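Local coordinates for DUF1460 domain-containing protein (Legionella pneumophila subsp. pneumophila, PDB 2IM9) that is of unknown function but belongs to the N-acetylmuramoyl-L-alanine amidase-like family of the papain-like peptidase clan and so may cleave cell-wall peptides, at residues A[40-43]-A[44-47]; A[51-54]-A[55-59]; A[91-94]-A[95-99]; A[236-239]-A[240-243]; A[272-276]-A[277-281]. One frame throughout, in Å; residues are numbered along the deposited sequence. Where two conformers were deposited one is given.

Interaction 1. Residues A[40-43]-A[44-47]; sequences KLYH and TLNT
Lys40 O receives the amide of Thr44 at 3.2 Å from N to O, and the Thr44 hydroxyl leans back on the same carbonyl, OG1 lying 3.3 Å from Lys40 O in a weak second bond. That double use of one oxygen follows from chi1 of Thr44 (-48°), which sets OG1 beside its own backbone N. One residue on, Leu45 N reaches Leu41 O at 2.9 Å and lies in the carbonyl plane. The third bond of the series is the shortest, with Asn46 N 2.7 Å from Tyr42 O and the donor tilted somewhat from the plane of that carbonyl. These i to i+4 bonds lie in the C-terminal part of helix 27-45. There the hydroxyl of Thr47 takes up Thr44 O, with 2.8 Å between OG1 and O, supplying a side-chain donor to a backbone carbonyl. The side-chain amide of Asn46 is held from outside: its ND2 donates to Asn109 O, while its plane stands 32° from that of the Tyr42 ring. The Tyr42 hydroxyl is likewise bonded outside the turn, to Leu105 O. Apolar packing adds to these bonds: Leu45 CD1 sits obliquely against the ring, 3.9 Å from Tyr42 CD1, and the same methyl is 4.1 Å from Leu41 CG. Tyr42 and Leu45 both also rest on Arg56 of helix 53-63, and Leu45 touches Ile60 there.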
# COMPACT_ATOMS: atom_id res chain seq x y z
N LYS A 40 -14.71 10.09 16.05
CA LYS A 40 -14.33 9.79 17.44
C LYS A 40 -12.84 9.66 17.62
O LYS A 40 -12.29 10.15 18.62
CB LYS A 40 -15.03 8.53 17.97
CG LYS A 40 -16.53 8.70 18.19
CD LYS A 40 -17.19 7.39 18.62
CE LYS A 40 -18.71 7.50 18.55
NZ LYS A 40 -19.39 6.45 19.38
N LEU A 41 -12.18 9.00 16.67
CA LEU A 41 -10.73 8.85 16.74
C LEU A 41 -10.06 10.21 16.89
O LEU A 41 -9.23 10.40 17.77
CB LEU A 41 -10.17 8.12 15.51
CG LEU A 41 -8.64 8.00 15.47
CD1 LEU A 41 -8.08 7.18 16.65
CD2 LEU A 41 -8.23 7.37 14.16
N TYR A 42 -10.46 11.17 16.04
CA TYR A 42 -9.86 12.50 16.07
C TYR A 42 -10.12 13.27 17.34
O TYR A 42 -9.24 13.98 17.81
CB TYR A 42 -10.23 13.32 14.84
CG TYR A 42 -9.44 12.89 13.64
CD1 TYR A 42 -8.04 12.93 13.65
CD2 TYR A 42 -10.07 12.42 12.49
CE1 TYR A 42 -7.30 12.51 12.54
CE2 TYR A 42 -9.35 12.02 11.37
CZ TYR A 42 -7.96 12.07 11.41
OH TYR A 42 -7.24 11.66 10.32
N HIS A 43 -11.31 13.11 17.90
CA HIS A 43 -11.62 13.70 19.20
C HIS A 43 -10.58 13.26 20.23
O HIS A 43 -10.06 14.08 20.98
CB HIS A 43 -13.04 13.36 19.65
CG HIS A 43 -14.10 14.16 18.95
ND1 HIS A 43 -14.00 15.53 18.77
CD2 HIS A 43 -15.28 13.80 18.41
CE1 HIS A 43 -15.07 15.97 18.14
NE2 HIS A 43 -15.87 14.94 17.90
N THR A 44 -10.25 11.97 20.23
CA THR A 44 -9.20 11.44 21.11
C THR A 44 -7.83 11.99 20.73
O THR A 44 -7.09 12.48 21.60
CB THR A 44 -9.14 9.89 21.09
OG1 THR A 44 -10.46 9.36 21.27
CG2 THR A 44 -8.25 9.37 22.21
N LEU A 45 -7.48 11.92 19.45
CA LEU A 45 -6.16 12.35 18.99
C LEU A 45 -5.91 13.83 19.22
O LEU A 45 -4.83 14.21 19.67
CB LEU A 45 -5.94 12.04 17.51
CG LEU A 45 -5.60 10.62 17.04
CD1 LEU A 45 -5.45 10.62 15.53
CD2 LEU A 45 -4.34 10.04 17.72
N ASN A 46 -6.91 14.66 18.92
CA ASN A 46 -6.73 16.11 18.98
C ASN A 46 -6.63 16.68 20.40
O ASN A 46 -6.31 17.85 20.56
CB ASN A 46 -7.82 16.83 18.16
CG ASN A 46 -7.75 16.49 16.67
OD1 ASN A 46 -6.80 15.85 16.22
ND2 ASN A 46 -8.75 16.92 15.91
N THR A 47 -6.90 15.85 21.40
CA THR A 47 -6.69 16.26 22.79
C THR A 47 -5.25 15.96 23.18
O THR A 47 -4.68 16.62 24.05
CB THR A 47 -7.66 15.58 23.79
OG1 THR A 47 -7.37 14.18 23.86
CG2 THR A 47 -9.11 15.79 23.38

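Interaction 2. Residues A[51-54]-A[55-59]; sequences TSMA and DRISQ
Arg56 folds back along the backbone of Thr51 and Ser52, and its side chain can be followed from root to tip. CB lies 3.4 Å from Met53 O. CG, set beside the backbone N by chi1 of -76°, touches both Ser52 O and the Thr51 hydroxyl, 3.5 Å from Thr51 OG1; the two side chains cross at about a right angle. CD comes next, near the Thr51 and Ser52 carbonyl oxygens, and the chain then bends at chi3 (66°). NE donates to Ala106 O and NH2 makes a weak bond to Leu105 O, both in helix 95-107. NH1 donates a hydrogen bond to a water, 3.0 Å from NH1 to its oxygen, which lies at the guanidinium edge, in its plane, and also bonds Thr51 OG1; the sulfur of Met53 approaches another part of the edge. All this takes place at the first turn of helix 53-63, where Ser52 is the N-cap: its OG accepts from Asp55 N at 3.1 Å. A second water closes the polar side of this cap, accepting from Ser52 N and donating to Asp55 OD2. The helix bonds proper start with Arg56 N to Ser52 O, 2.9 Å, and Ile57 N to Met53 O. On the buried side Met53 CG meets Ile57 CD1 at 4.2 Å, and both side chains pack on Ala106 and on Val317 of strand 311-317.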
# COMPACT_ATOMS: atom_id res chain seq x y z
N THR A 51 2.32 15.06 18.93
CA THR A 51 3.30 13.98 18.83
C THR A 51 3.83 13.89 17.40
O THR A 51 3.18 14.36 16.45
CB THR A 51 2.71 12.59 19.23
OG1 THR A 51 1.91 12.08 18.16
CG2 THR A 51 1.86 12.68 20.50
N SER A 52 5.00 13.27 17.25
CA SER A 52 5.65 13.11 15.95
C SER A 52 4.79 12.32 14.95
O SER A 52 3.89 11.57 15.35
CB SER A 52 6.99 12.41 16.14
OG SER A 52 6.81 11.02 16.37
N MET A 53 5.08 12.50 13.67
CA MET A 53 4.32 11.79 12.64
C MET A 53 4.54 10.29 12.76
O MET A 53 3.60 9.52 12.60
CB MET A 53 4.68 12.28 11.23
CG MET A 53 3.78 11.69 10.12
SD MET A 53 2.00 12.01 10.26
CE MET A 53 1.94 13.80 10.26
N ALA A 54 5.77 9.86 13.07
CA ALA A 54 6.04 8.43 13.26
C ALA A 54 5.21 7.85 14.41
O ALA A 54 4.67 6.73 14.31
CB ALA A 54 7.53 8.18 13.47
N ASP A 55 5.06 8.61 15.49
CA ASP A 55 4.26 8.16 16.63
C ASP A 55 2.77 8.15 16.30
O ASP A 55 2.04 7.28 16.76
CB ASP A 55 4.53 9.00 17.89
CG ASP A 55 5.87 8.64 18.58
OD1 ASP A 55 6.49 7.59 18.25
OD2 ASP A 55 6.30 9.40 19.46
N ARG A 56 2.32 9.11 15.50
CA ARG A 56 0.93 9.08 14.99
C ARG A 56 0.66 7.80 14.17
O ARG A 56 -0.34 7.11 14.35
CB ARG A 56 0.67 10.32 14.13
CG ARG A 56 0.47 11.58 14.96
CD ARG A 56 0.20 12.80 14.07
NE ARG A 56 -1.07 12.71 13.35
CZ ARG A 56 -2.25 13.13 13.82
NH1 ARG A 56 -2.35 13.68 15.04
NH2 ARG A 56 -3.33 13.01 13.06
N ILE A 57 1.58 7.52 13.25
CA ILE A 57 1.47 6.31 12.42
C ILE A 57 1.45 5.08 13.31
O ILE A 57 0.68 4.17 13.08
CB ILE A 57 2.62 6.22 11.40
CG1 ILE A 57 2.47 7.29 10.32
CG2 ILE A 57 2.74 4.77 10.78
CD1 ILE A 57 3.72 7.51 9.51
N SER A 58 2.32 5.04 14.33
CA SER A 58 2.35 3.88 15.22
C SER A 58 1.03 3.72 15.98
O SER A 58 0.49 2.63 16.04
CB SER A 58 3.54 3.94 16.19
OG SER A 58 3.56 2.79 17.03
N GLN A 59 0.53 4.82 16.54
CA GLN A 59 -0.71 4.78 17.32
C GLN A 59 -1.91 4.40 16.48
O GLN A 59 -2.68 3.53 16.86
CB GLN A 59 -0.93 6.12 18.00
CG GLN A 59 0.07 6.34 19.15
CD GLN A 59 -0.15 7.64 19.89
OE1 GLN A 59 -1.25 8.20 19.88
NE2 GLN A 59 0.90 8.13 20.56
O HOH W 1 -0.37 13.79 17.34
O HOH W 2 6.08 11.92 19.75

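Interaction 3. Residues A[91-94]-A[95-99]; sequences DGFD and CDTYV
Asp94 and Thr97 exchange hydrogen bonds between side chain and backbone in both directions. Thr97 N donates to Asp94 OD1 at 2.9 Å, nearly straight, meeting the oxygen on its syn side though 34° out of the carboxylate plane. In return, Asp94 N donates to Thr97 OG1, also at 2.9 Å. Asp94 CG stands between the backbone N and the carbonyl carbon (chi1 64°), a position that turns the carboxylate over the start of the helix. The same OD1 takes a further, weak bond from Asp96 N, while OD2 accepts from Ser73 N, which fixes the carboxylate from outside. Tyr98 N to Asp94 O, 3.0 Å, begins the regular helix bonding. A water bridges Thr97 OG1 and Gly92 O, tying the incoming loop to the cap.

The aromatic contact is a T-shaped stack: the edge of Tyr98 points at one face of Phe93, ring centroids 5.4 Å apart and planes at 70°. Tyr98 CD1 lies 4.0 Å above the Phe93 ring plane, over its centre. Beside it, the two CB atoms of Phe93 and Tyr98 meet at 3.9 Å, and the Tyr98 hydroxyl donates to Ser61 O. Both rings pack on Ala284 and Val291 of the sheet. Paired bonds of this sort define a capping box, here opening helix 95-107, whose first residue, Cys95, packs against His268 on strand 264-275, consistent with the Cys-His pair of papain-like enzymes.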
# COMPACT_ATOMS: atom_id res chain seq x y z
N ASP A 91 -13.82 -1.71 9.09
CA ASP A 91 -14.21 -3.09 9.43
C ASP A 91 -13.35 -4.15 8.72
O ASP A 91 -13.51 -5.35 8.96
CB ASP A 91 -15.69 -3.32 9.10
CG ASP A 91 -15.96 -3.27 7.61
OD1 ASP A 91 -15.38 -2.39 6.93
OD2 ASP A 91 -16.73 -4.10 7.09
N GLY A 92 -12.45 -3.72 7.84
CA GLY A 92 -11.63 -4.67 7.08
C GLY A 92 -10.60 -3.92 6.25
O GLY A 92 -10.83 -2.76 5.91
N PHE A 93 -9.49 -4.59 5.96
CA PHE A 93 -8.39 -4.02 5.17
C PHE A 93 -7.72 -5.07 4.31
O PHE A 93 -7.70 -6.25 4.67
CB PHE A 93 -7.30 -3.49 6.10
CG PHE A 93 -7.73 -2.33 6.96
CD1 PHE A 93 -7.83 -1.05 6.43
CD2 PHE A 93 -8.05 -2.54 8.30
CE1 PHE A 93 -8.24 0.03 7.23
CE2 PHE A 93 -8.45 -1.48 9.11
CZ PHE A 93 -8.54 -0.18 8.56
N ASP A 94 -7.13 -4.63 3.19
CA ASP A 94 -6.10 -5.44 2.56
C ASP A 94 -4.75 -4.74 2.76
O ASP A 94 -4.69 -3.71 3.44
CB ASP A 94 -6.42 -5.75 1.10
CG ASP A 94 -6.46 -4.53 0.23
OD1 ASP A 94 -5.56 -3.66 0.33
OD2 ASP A 94 -7.39 -4.45 -0.62
N CYS A 95 -3.65 -5.27 2.22
CA CYS A 95 -2.37 -4.67 2.59
C CYS A 95 -2.28 -3.22 2.13
O CYS A 95 -1.73 -2.37 2.85
CB CYS A 95 -1.17 -5.47 2.07
SG CYS A 95 -1.02 -5.55 0.30
N ASP A 96 -2.83 -2.94 0.95
CA ASP A 96 -2.76 -1.60 0.35
C ASP A 96 -3.70 -0.63 1.05
O ASP A 96 -3.32 0.49 1.35
CB ASP A 96 -3.17 -1.66 -1.14
CG ASP A 96 -2.36 -2.66 -1.93
OD1 ASP A 96 -1.13 -2.57 -1.91
OD2 ASP A 96 -2.98 -3.52 -2.60
N THR A 97 -4.93 -1.05 1.30
CA THR A 97 -5.90 -0.16 1.93
C THR A 97 -5.54 0.14 3.39
O THR A 97 -5.84 1.23 3.90
CB THR A 97 -7.36 -0.65 1.79
OG1 THR A 97 -7.57 -1.79 2.62
CG2 THR A 97 -7.67 -1.02 0.32
N TYR A 98 -4.90 -0.81 4.07
CA TYR A 98 -4.42 -0.55 5.42
C TYR A 98 -3.42 0.59 5.43
O TYR A 98 -3.54 1.54 6.20
CB TYR A 98 -3.82 -1.82 6.01
CG TYR A 98 -3.30 -1.68 7.41
CD1 TYR A 98 -4.15 -1.30 8.46
CD2 TYR A 98 -1.96 -1.96 7.72
CE1 TYR A 98 -3.65 -1.17 9.77
CE2 TYR A 98 -1.47 -1.83 9.00
CZ TYR A 98 -2.32 -1.46 10.02
OH TYR A 98 -1.82 -1.35 11.29
N VAL A 99 -2.40 0.50 4.57
CA VAL A 99 -1.37 1.53 4.56
C VAL A 99 -1.98 2.89 4.16
O VAL A 99 -1.70 3.91 4.81
CB VAL A 99 -0.20 1.09 3.67
CG1 VAL A 99 0.74 2.25 3.35
CG2 VAL A 99 0.58 -0.03 4.37
O HOH W 3 -10.01 -0.99 3.97

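Interaction 4. Residues A[236-239]-A[240-243]; sequences HLFS and QIPN
Gln240 NE2 donates to His236 O at 3.0 Å and almost straight, 169°, with the acceptor in the plane of its amide. The donor stands above the plane of the carbonyl, and Ser239 OG reaches the same oxygen from the opposite face at 2.9 Å, so two side-chain protons grip His236 O. NE2 has another partner in Arg159 O. Its amide plane lies 58° from the imidazole plane, NE2 coming within 3.4 Å of His236 CD2.

Two backbone bonds end the helix and close the turn: Gln240 N to Leu237 O, 3.0 Å, and Ile241 N to Phe238 O, 3.2 Å. Both reach only three residues back, and the second closes the type I beta turn from Phe238 to Ile241 through which the short helix 235-238 gives way to the loop before strand 246-254. A water bridges two carbonyls of the turn, donating to Ser239 O and to Ile241 O.

Apolar contact is confined to one pair. Phe238 and Ile241 lie side by side and point the same way, CD1 of the phenylalanine 4.0 Å from CD1 of the isoleucine, and both rest on Leu296 at helix 296-303.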
# COMPACT_ATOMS: atom_id res chain seq x y z
N HIS A 236 23.03 -4.49 11.86
CA HIS A 236 23.41 -3.13 11.47
C HIS A 236 22.45 -2.56 10.43
O HIS A 236 22.04 -1.39 10.53
CB HIS A 236 24.84 -3.06 10.93
CG HIS A 236 25.28 -1.66 10.63
ND1 HIS A 236 25.56 -0.74 11.62
CD2 HIS A 236 25.48 -1.02 9.46
CE1 HIS A 236 25.92 0.41 11.07
NE2 HIS A 236 25.86 0.27 9.76
N LEU A 237 22.10 -3.36 9.42
CA LEU A 237 21.14 -2.88 8.41
C LEU A 237 19.74 -2.71 8.99
O LEU A 237 19.10 -1.65 8.82
CB LEU A 237 21.10 -3.82 7.20
CG LEU A 237 22.40 -3.91 6.38
CD1 LEU A 237 22.29 -4.98 5.28
CD2 LEU A 237 22.73 -2.54 5.77
N PHE A 238 19.24 -3.75 9.67
CA PHE A 238 17.90 -3.68 10.26
C PHE A 238 17.71 -2.48 11.18
O PHE A 238 16.64 -1.86 11.17
CB PHE A 238 17.52 -4.98 10.98
CG PHE A 238 17.10 -6.08 10.06
CD1 PHE A 238 15.85 -6.03 9.43
CD2 PHE A 238 17.92 -7.17 9.84
CE1 PHE A 238 15.42 -7.06 8.59
CE2 PHE A 238 17.51 -8.21 8.98
CZ PHE A 238 16.27 -8.16 8.36
N SER A 239 18.75 -2.12 11.94
CA SER A 239 18.64 -1.02 12.90
C SER A 239 18.42 0.36 12.26
O SER A 239 18.05 1.31 12.96
CB SER A 239 19.91 -0.97 13.77
OG SER A 239 20.99 -0.41 13.03
N GLN A 240 18.67 0.46 10.95
CA GLN A 240 18.52 1.74 10.24
C GLN A 240 17.12 1.96 9.66
O GLN A 240 16.84 3.02 9.10
CB GLN A 240 19.56 1.88 9.12
CG GLN A 240 20.99 1.98 9.63
CD GLN A 240 21.99 1.83 8.50
OE1 GLN A 240 22.08 2.70 7.64
NE2 GLN A 240 22.72 0.73 8.49
N ILE A 241 16.26 0.96 9.79
CA ILE A 241 14.89 1.10 9.32
C ILE A 241 14.15 1.93 10.38
O ILE A 241 14.09 1.51 11.54
CB ILE A 241 14.23 -0.29 9.13
CG1 ILE A 241 15.02 -1.12 8.10
CG2 ILE A 241 12.75 -0.14 8.77
CD1 ILE A 241 14.55 -2.56 7.92
N PRO A 242 13.63 3.11 10.00
CA PRO A 242 13.01 4.03 10.97
C PRO A 242 11.64 3.57 11.43
O PRO A 242 10.90 2.98 10.66
CB PRO A 242 12.84 5.34 10.18
CG PRO A 242 13.50 5.15 8.88
CD PRO A 242 13.61 3.66 8.64
N ASN A 243 11.29 3.87 12.68
CA ASN A 243 9.93 3.66 13.15
C ASN A 243 8.94 4.41 12.25
O ASN A 243 9.17 5.58 11.91
CB ASN A 243 9.80 4.14 14.60
CG ASN A 243 8.49 3.71 15.23
OD1 ASN A 243 8.12 2.54 15.21
ND2 ASN A 243 7.77 4.68 15.81
O HOH W 4 15.89 3.14 13.04

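Interaction 5. Residues A[272-276]-A[277-281]; sequences AIWIN and NELFF
With chi1 of -75° and chi2 of 91°, Trp274 swings its indole back across the neighbouring strand, and Leu279, its CG opposite the backbone N (chi1 -179°), places a methyl against one of its faces. The result is a CH-pi contact: Leu279 CD1 lies 3.6 Å from the centroid of the five-membered ring of Trp274, over the face. The six-membered ring meets CB and CD2 of the same leucine, and the ring edge near CZ3 comes to Asn277 O. The indole NE1 is bonded to Ile241 O, which helps fix the ring's rotation. Leu279 CD1 also touches Ala272 CB at 3.9 Å, so Ala272, Trp274 and Leu279 form one apolar patch on their face of the sheet.

On the other face Ile275 and Phe280 cross at about a right angle, CD1 of Ile275 lying 3.9 Å from CD2 of Phe280. The carbonyl oxygens of Ile273 and Ile275 both lie in the plane of the Phe280 ring, at its edge. Backbone bonds pair the strands: Ile273 and Phe280 bond both ways, N of Phe280 being 2.8 Å from O of Ile273, and Ile275 N reaches Glu278 O at 2.9 Å. The return bond, Glu278 N to Ile275 O, is more bent and closes the turn, with Asn276 and Asn277 at its corners in left-handed backbone conformation. This is a beta hairpin with a two-residue type I' turn, linking strands 264-275 and 278-285 of the antiparallel sheet.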
# COMPACT_ATOMS: atom_id res chain seq x y z
N ALA A 272 6.92 -0.51 9.33
CA ALA A 272 7.98 -0.88 10.27
C ALA A 272 7.65 -0.23 11.59
O ALA A 272 7.55 0.99 11.67
CB ALA A 272 9.35 -0.36 9.77
N ILE A 273 7.50 -1.04 12.64
CA ILE A 273 7.18 -0.48 13.96
C ILE A 273 8.14 -1.06 15.00
O ILE A 273 8.20 -2.27 15.16
CB ILE A 273 5.71 -0.81 14.38
CG1 ILE A 273 4.68 -0.31 13.36
CG2 ILE A 273 5.42 -0.26 15.81
CD1 ILE A 273 4.54 1.25 13.26
N TRP A 274 8.88 -0.19 15.68
CA TRP A 274 9.79 -0.61 16.76
C TRP A 274 9.03 -0.68 18.08
O TRP A 274 8.40 0.30 18.49
CB TRP A 274 10.93 0.38 16.90
CG TRP A 274 11.96 0.27 15.82
CD1 TRP A 274 11.99 0.95 14.63
CD2 TRP A 274 13.10 -0.59 15.82
NE1 TRP A 274 13.10 0.57 13.90
CE2 TRP A 274 13.78 -0.39 14.61
CE3 TRP A 274 13.61 -1.53 16.74
CZ2 TRP A 274 14.97 -1.07 14.29
CZ3 TRP A 274 14.77 -2.21 16.42
CH2 TRP A 274 15.44 -1.98 15.21
N ILE A 275 9.11 -1.83 18.76
CA ILE A 275 8.45 -2.00 20.06
C ILE A 275 9.40 -2.75 20.95
O ILE A 275 9.82 -3.86 20.63
CB ILE A 275 7.15 -2.83 19.97
CG1 ILE A 275 6.13 -2.17 19.02
CG2 ILE A 275 6.52 -3.07 21.39
CD1 ILE A 275 5.04 -3.17 18.54
N ASN A 276 9.77 -2.12 22.06
CA ASN A 276 10.67 -2.73 23.02
C ASN A 276 11.99 -3.10 22.35
O ASN A 276 12.54 -4.17 22.60
CB ASN A 276 10.01 -3.95 23.70
CG ASN A 276 10.68 -4.30 25.03
OD1 ASN A 276 10.97 -3.41 25.82
ND2 ASN A 276 10.94 -5.60 25.25
N ASN A 277 12.48 -2.21 21.50
CA ASN A 277 13.77 -2.39 20.82
C ASN A 277 13.82 -3.63 19.91
O ASN A 277 14.89 -4.20 19.66
CB ASN A 277 14.93 -2.35 21.85
CG ASN A 277 16.28 -1.97 21.24
OD1 ASN A 277 16.37 -1.09 20.39
ND2 ASN A 277 17.32 -2.66 21.67
N GLU A 278 12.64 -4.03 19.41
CA GLU A 278 12.50 -5.10 18.43
C GLU A 278 11.68 -4.56 17.25
O GLU A 278 10.75 -3.78 17.43
CB GLU A 278 11.80 -6.32 19.04
CG GLU A 278 11.64 -7.53 18.09
CD GLU A 278 11.12 -8.81 18.76
OE1 GLU A 278 10.68 -8.75 19.94
OE2 GLU A 278 11.15 -9.88 18.11
N LEU A 279 12.03 -4.97 16.04
CA LEU A 279 11.37 -4.41 14.86
C LEU A 279 10.27 -5.33 14.35
O LEU A 279 10.52 -6.51 14.04
CB LEU A 279 12.40 -4.14 13.77
CG LEU A 279 11.93 -3.52 12.45
CD1 LEU A 279 11.20 -2.22 12.69
CD2 LEU A 279 13.17 -3.34 11.56
N PHE A 280 9.07 -4.76 14.23
CA PHE A 280 7.90 -5.48 13.74
C PHE A 280 7.43 -4.98 12.37
O PHE A 280 7.66 -3.84 11.98
CB PHE A 280 6.76 -5.43 14.78
CG PHE A 280 7.10 -6.17 16.05
CD1 PHE A 280 6.77 -7.51 16.19
CD2 PHE A 280 7.82 -5.55 17.06
CE1 PHE A 280 7.13 -8.22 17.36
CE2 PHE A 280 8.18 -6.23 18.21
CZ PHE A 280 7.83 -7.57 18.36
N PHE A 281 6.80 -5.89 11.66
CA PHE A 281 6.16 -5.61 10.38
C PHE A 281 4.67 -5.64 10.68
O PHE A 281 4.10 -6.69 10.99
CB PHE A 281 6.58 -6.68 9.37
CG PHE A 281 6.10 -6.46 7.98
CD1 PHE A 281 6.06 -5.18 7.40
CD2 PHE A 281 5.78 -7.56 7.18
CE1 PHE A 281 5.67 -5.00 6.07
CE2 PHE A 281 5.39 -7.38 5.84
CZ PHE A 281 5.33 -6.11 5.30

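Interaction 3 is the buried one, its centre about 8 Å from the centre of the chain, whereas interaction 1 lies at the surface and the remaining three are partly buried. Interactions 1 and 2 sit on successive helices, one at a C-terminal end and one at an N-terminal end, and pack against each other. Interactions 2 and 3 both cap helix starts, by a serine hydroxyl and by a carboxylate. Interactions 4 and 5 adjoin, joined by hydrogen bonds from Trp274, whose backbone N probably bonds Asn243 OD1. Interaction 5 alone is strand pairing, its backbone bonds flanked by apolar and aromatic contacts on both faces; Ser58 of interaction 2 packs on its Ile273.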